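PDB 6ZD1: telomerase reverse transcriptase, which probably extends chromosome ends as the catalytic subunit of telomerase, copying a template within its RNA into telomeric DNA repeats. Local coordinates for residues Y334-D339 with D519-N524; S478-K483 with Y529-N534. All blocks are in the same frame, centred on the assembly; numbering follows the deposited sequence.

Contact 1 (Y334-D339 with D519-N524)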
loop_
_atom_site.group_PDB
_atom_site.type_symbol
_atom_site.label_atom_id
_atom_site.label_comp_id
_atom_site.label_asym_id
_atom_site.label_seq_id
_atom_site.Cartn_x
_atom_site.Cartn_y
_atom_site.Cartn_z
ATOM N N TYR A 334 8.260 29.272 -18.307
ATOM C CA TYR A 334 9.461 28.695 -17.726
ATOM C C TYR A 334 9.049 27.778 -16.587
ATOM O O TYR A 334 8.150 28.110 -15.809
ATOM C CB TYR A 334 10.405 29.789 -17.214
ATOM C CG TYR A 334 10.648 30.891 -18.217
ATOM C CD1 TYR A 334 9.704 31.892 -18.422
ATOM C CD2 TYR A 334 11.817 30.935 -18.959
ATOM C CE1 TYR A 334 9.913 32.894 -19.344
ATOM C CE2 TYR A 334 12.036 31.936 -19.884
ATOM C CZ TYR A 334 11.079 32.914 -20.071
ATOM O OH TYR A 334 11.286 33.918 -20.987
HETATM N N MSE A 335 9.675 26.612 -16.507
HETATM C CA MSE A 335 9.332 25.693 -15.433
HETATM C C MSE A 335 10.525 24.952 -14.855
HETATM O O MSE A 335 11.498 24.651 -15.550
HETATM C CB MSE A 335 8.278 24.695 -15.902
HETATM C CG MSE A 335 8.649 23.917 -17.138
HETATM SE SE MSE A 335 7.185 22.740 -17.643
HETATM C CE MSE A 335 5.812 24.088 -17.936
ATOM N N ILE A 336 10.420 24.667 -13.561
ATOM C CA ILE A 336 11.489 24.065 -12.777
ATOM C C ILE A 336 10.868 23.018 -11.860
ATOM O O ILE A 336 9.824 23.265 -11.245
ATOM C CB ILE A 336 12.251 25.138 -11.970
ATOM C CG1 ILE A 336 13.268 24.503 -11.022
ATOM C CG2 ILE A 336 11.282 26.052 -11.228
ATOM C CD1 ILE A 336 14.594 24.241 -11.675
ATOM N N LYS A 337 11.471 21.832 -11.804
ATOM C CA LYS A 337 11.081 20.806 -10.846
ATOM C C LYS A 337 12.269 20.470 -9.957
ATOM O O LYS A 337 13.419 20.464 -10.415
ATOM C CB LYS A 337 10.555 19.538 -11.538
ATOM C CG LYS A 337 11.629 18.609 -12.073
ATOM C CD LYS A 337 11.041 17.285 -12.516
ATOM C CE LYS A 337 12.131 16.330 -12.966
ATOM N NZ LYS A 337 11.569 15.029 -13.413
ATOM N N PHE A 338 11.986 20.201 -8.684
ATOM C CA PHE A 338 13.028 19.899 -7.714
ATOM C C PHE A 338 12.413 19.098 -6.574
ATOM O O PHE A 338 11.246 19.299 -6.233
ATOM C CB PHE A 338 13.706 21.179 -7.198
ATOM C CG PHE A 338 12.759 22.185 -6.583
ATOM C CD1 PHE A 338 12.082 23.106 -7.372
ATOM C CD2 PHE A 338 12.570 22.225 -5.210
ATOM C CE1 PHE A 338 11.218 24.036 -6.804
ATOM C CE2 PHE A 338 11.711 23.151 -4.636
ATOM C CZ PHE A 338 11.035 24.060 -5.437
ATOM N N ASP A 339 13.184 18.154 -6.037
ATOM C CA ASP A 339 12.718 17.264 -4.984
ATOM C C ASP A 339 13.634 17.340 -3.768
ATOM O O ASP A 339 14.732 17.902 -3.816
ATOM C CB ASP A 339 12.621 15.816 -5.487
ATOM C CG ASP A 339 13.962 15.251 -5.925
ATOM O OD1 ASP A 339 14.740 15.974 -6.584
ATOM O OD2 ASP A 339 14.237 14.074 -5.609
ATOM N N ASP A 519 16.973 30.863 -6.977
ATOM C CA ASP A 519 17.992 31.263 -6.018
ATOM C C ASP A 519 17.633 30.874 -4.600
ATOM O O ASP A 519 18.527 30.761 -3.752
ATOM C CB ASP A 519 18.218 32.777 -6.059
ATOM C CG ASP A 519 18.885 33.232 -7.339
ATOM O OD1 ASP A 519 19.552 32.400 -7.993
ATOM O OD2 ASP A 519 18.747 34.422 -7.688
ATOM N N LYS A 520 16.352 30.660 -4.321
ATOM C CA LYS A 520 15.980 30.248 -2.982
ATOM C C LYS A 520 16.178 28.752 -2.766
ATOM O O LYS A 520 16.513 28.335 -1.653
ATOM C CB LYS A 520 14.536 30.645 -2.701
ATOM C CG LYS A 520 14.133 30.314 -1.308
ATOM C CD LYS A 520 13.001 31.166 -0.848
ATOM C CE LYS A 520 12.255 30.402 0.192
ATOM N NZ LYS A 520 11.195 29.575 -0.444
ATOM N N ILE A 521 16.007 27.935 -3.811
ATOM C CA ILE A 521 16.255 26.499 -3.677
ATOM C C ILE A 521 17.728 26.158 -3.813
ATOM O O ILE A 521 18.089 24.977 -3.740
ATOM C CB ILE A 521 15.450 25.676 -4.704
ATOM C CG1 ILE A 521 15.977 25.891 -6.121
ATOM C CG2 ILE A 521 13.974 26.030 -4.641
ATOM C CD1 ILE A 521 15.155 25.169 -7.180
ATOM N N SER A 522 18.590 27.157 -4.013
ATOM C CA SER A 522 20.031 26.964 -4.020
ATOM C C SER A 522 20.711 27.524 -2.780
ATOM O O SER A 522 21.906 27.273 -2.581
ATOM C CB SER A 522 20.649 27.604 -5.270
ATOM O OG SER A 522 20.073 27.069 -6.447
ATOM N N SER A 523 19.994 28.286 -1.959
ATOM C CA SER A 523 20.516 28.764 -0.688
ATOM C C SER A 523 20.342 27.667 0.360
ATOM O O SER A 523 19.940 26.542 0.055
ATOM C CB SER A 523 19.814 30.059 -0.284
ATOM O OG SER A 523 18.423 29.843 -0.091
ATOM N N ASN A 524 20.636 27.982 1.620
ATOM C CA ASN A 524 20.441 27.040 2.712
ATOM C C ASN A 524 19.212 27.385 3.538
ATOM O O ASN A 524 19.054 26.880 4.654
ATOM C CB ASN A 524 21.684 26.989 3.599
ATOM C CG ASN A 524 22.025 28.336 4.203
ATOM O OD1 ASN A 524 21.599 29.380 3.707
ATOM N ND2 ASN A 524 22.808 28.322 5.277
#

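Contact 2 (S478-K483 with Y529-N534)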
loop_
_atom_site.group_PDB
_atom_site.type_symbol
_atom_site.label_atom_id
_atom_site.label_comp_id
_atom_site.label_asym_id
_atom_site.label_seq_id
_atom_site.Cartn_x
_atom_site.Cartn_y
_atom_site.Cartn_z
ATOM N N SER A 478 3.861 22.162 4.262
ATOM C CA SER A 478 2.848 23.180 3.989
ATOM C C SER A 478 3.192 24.484 4.694
ATOM O O SER A 478 3.088 25.565 4.101
ATOM C CB SER A 478 1.464 22.693 4.422
ATOM O OG SER A 478 1.072 21.540 3.694
ATOM N N THR A 479 3.597 24.396 5.963
ATOM C CA THR A 479 4.050 25.572 6.695
ATOM C C THR A 479 5.279 26.190 6.042
ATOM O O THR A 479 5.385 27.417 5.933
ATOM C CB THR A 479 4.352 25.191 8.144
ATOM O OG1 THR A 479 3.172 24.652 8.753
ATOM C CG2 THR A 479 4.818 26.403 8.936
HETATM N N MSE A 480 6.223 25.356 5.619
HETATM C CA MSE A 480 7.444 25.826 4.983
HETATM C C MSE A 480 7.150 26.559 3.680
HETATM O O MSE A 480 7.647 27.663 3.460
HETATM C CB MSE A 480 8.384 24.653 4.715
HETATM C CG MSE A 480 9.685 25.047 4.040
HETATM SE SE MSE A 480 10.739 23.511 3.466
HETATM C CE MSE A 480 9.495 22.754 2.164
ATOM N N VAL A 481 6.329 25.943 2.825
ATOM C CA VAL A 481 5.996 26.556 1.541
ATOM C C VAL A 481 5.295 27.891 1.755
ATOM O O VAL A 481 5.553 28.868 1.039
ATOM C CB VAL A 481 5.144 25.592 0.694
ATOM C CG1 VAL A 481 4.490 26.329 -0.463
ATOM C CG2 VAL A 481 5.999 24.446 0.173
ATOM N N SER A 482 4.439 27.970 2.778
ATOM C CA SER A 482 3.617 29.160 2.974
ATOM C C SER A 482 4.429 30.334 3.506
ATOM O O SER A 482 4.143 31.486 3.162
ATOM C CB SER A 482 2.464 28.841 3.925
ATOM O OG SER A 482 1.704 29.999 4.224
ATOM N N LYS A 483 5.443 30.070 4.329
ATOM C CA LYS A 483 6.236 31.140 4.919
ATOM C C LYS A 483 7.434 31.518 4.065
ATOM O O LYS A 483 7.901 32.661 4.132
ATOM C CB LYS A 483 6.733 30.739 6.313
ATOM C CG LYS A 483 5.639 30.414 7.321
ATOM C CD LYS A 483 6.217 30.227 8.723
ATOM C CE LYS A 483 7.271 29.127 8.756
ATOM N NZ LYS A 483 7.836 28.923 10.122
ATOM N N TYR A 529 14.212 23.728 8.044
ATOM C CA TYR A 529 13.099 22.806 8.201
ATOM C C TYR A 529 13.516 21.351 8.035
ATOM O O TYR A 529 12.699 20.455 8.275
ATOM C CB TYR A 529 12.005 23.144 7.178
ATOM C CG TYR A 529 11.608 24.610 7.159
ATOM C CD1 TYR A 529 12.303 25.535 6.384
ATOM C CD2 TYR A 529 10.533 25.066 7.914
ATOM C CE1 TYR A 529 11.938 26.874 6.370
ATOM C CE2 TYR A 529 10.163 26.400 7.904
ATOM C CZ TYR A 529 10.867 27.298 7.132
ATOM O OH TYR A 529 10.496 28.626 7.123
ATOM N N GLY A 530 14.772 21.094 7.687
ATOM C CA GLY A 530 15.183 19.762 7.306
ATOM C C GLY A 530 15.001 19.427 5.843
ATOM O O GLY A 530 15.154 18.258 5.468
ATOM N N ALA A 531 14.645 20.403 5.012
ATOM C CA ALA A 531 14.518 20.193 3.577
ATOM C C ALA A 531 15.858 20.460 2.900
ATOM O O ALA A 531 16.407 21.561 3.015
ATOM C CB ALA A 531 13.435 21.099 2.997
ATOM N N PHE A 532 16.372 19.461 2.185
ATOM C CA PHE A 532 17.616 19.576 1.434
ATOM C C PHE A 532 17.324 19.260 -0.026
ATOM O O PHE A 532 16.932 18.134 -0.351
ATOM C CB PHE A 532 18.687 18.629 1.980
ATOM C CG PHE A 532 19.161 18.974 3.364
ATOM C CD1 PHE A 532 18.535 18.442 4.481
ATOM C CD2 PHE A 532 20.244 19.819 3.548
ATOM C CE1 PHE A 532 18.977 18.751 5.754
ATOM C CE2 PHE A 532 20.689 20.132 4.822
ATOM C CZ PHE A 532 20.054 19.602 5.922
ATOM N N VAL A 533 17.521 20.251 -0.897
ATOM C CA VAL A 533 17.191 20.103 -2.310
ATOM C C VAL A 533 18.123 19.092 -2.961
ATOM O O VAL A 533 19.352 19.184 -2.844
ATOM C CB VAL A 533 17.266 21.457 -3.030
ATOM C CG1 VAL A 533 16.888 21.298 -4.505
ATOM C CG2 VAL A 533 16.365 22.467 -2.348
ATOM N N ASN A 534 17.539 18.132 -3.674
ATOM C CA ASN A 534 18.299 17.150 -4.442
ATOM C C ASN A 534 18.716 17.811 -5.753
ATOM O O ASN A 534 18.035 17.708 -6.773
ATOM C CB ASN A 534 17.461 15.900 -4.674
ATOM C CG ASN A 534 18.281 14.736 -5.175
ATOM O OD1 ASN A 534 19.503 14.830 -5.304
ATOM N ND2 ASN A 534 17.614 13.623 -5.452
#

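Contact 1 (Y334-D339 with D519-N524)
The Phe-338 ring carries Ile-521 on one face, two methyl groups lying on the same side of its plane. CG2 of Ile-521 sits 3.6 Å above that plane but displaced toward the rim, and the CH-pi contact brings it 3.8 Å from the centroid of the Phe-338 ring. Its nearest ring carbon is at the far end, Phe-338 CZ, 3.6 Å from Ile-521 CG2. The second methyl covers the near end: Ile-521 CD1 is 3.7 Å from Phe-338 CD1. The ring of Phe-504, on the neighbouring strand, also meets that of Phe-338, the two planes being almost parallel. Ile-521 can span the ring because its CG1 stands between the backbone N and the carbonyl carbon (chi1 70°), with CD1 extended beyond it and CG2 branching beside the backbone N. The pair joins strand 334-339, an inner strand of the four-stranded antiparallel palm sheet of the reverse transcriptase, to the turn that ends helix 511-520. The strand order fits the ferredoxin-like βαββαβ core of a polymerase palm, here with long insertions after the first strand; helix 511-520 takes the place of its second helix. Two residues earlier on the strand, Ile-336 adds a looser apolar touch, its CG1 4.3 Å from Ile-521 CD1. Beyond the helix end the chain is held by Ser-523, whose OG donates to Lys-520 O at 2.9 Å, tilted 33° from the carbonyl plane; Ser-523 N reaches the same oxygen only weakly. Lys-520 itself makes a cation-pi contact with Phe-485.

Contact 2 (S478-K483 with Y529-N534)
Met-480, a selenomethionine, has CG anti to its backbone N (chi1 180°) and a chain that stays extended to SE, while Tyr-529 has CG beside its own backbone N and anti to the carbonyl carbon (chi1 -50°); together these settings carry the selenoether chain across the phenol ring. The CG methylene of Met-480 stands over the middle of the ring, 3.6 Å from the centroid of Tyr-529 and 13° off the normal, a nearly perpendicular CH-pi contact. Its closest ring carbon is CD1 of Tyr-529, 3.5 Å from Met-480 CG, while Met-480 CB lies 3.9 Å from Tyr-529 CD2 on the other flank. The selenium has moved on past the centre: Met-480 SE is 4.5 Å from the Tyr-529 centroid and approaches obliquely, a Met-aromatic contact in selenium form. It goes on to meet the methyl of Ala-531, whose CB is 3.6 Å from Met-480 SE. Gly-530, with positive phi, turns the chain between Tyr-529 and Ala-531. In the palm of the reverse transcriptase this packing lays the start of the 529-534 loop, on the way from helix 511-520 to strand 539-541, against helix 469-484, which takes the place of the first helix in the βαββαβ core. The other side of that helix reaches the sheet through Val-481, which touches Leu-497, and Met-480 itself touches Phe-504. At the ring edge, close to its plane, Lys-483 CE lies 3.6 Å from Tyr-529 OH. The bend at chi3 of Lys-483 brings its end there, but the phenol oxygen is hydrogen-bonded to Glu-484 OE2, one residue further along the helix.

From the N terminus the chain runs through strand 334-339, then helix 469-484, then the hairpin of strands 495-500 and 503-508, and on through helix 511-520 to the 529-534 loop. Contact 1 closes a loop of about 180 residues and contact 2 one of about 45; their segments alternate, so the two loops cross instead of nesting. The centres lie about 11 Å apart. The 529-534 loop also meets both segments of contact 1: Asn-534 N is 2.8 Å from Asp-339 O, probably hydrogen-bonded, and Val-533 packs against Phe-338 and Ile-521. The four-stranded sheet, helices 469-484 and 511-520 and the loop after the latter are thus tied together.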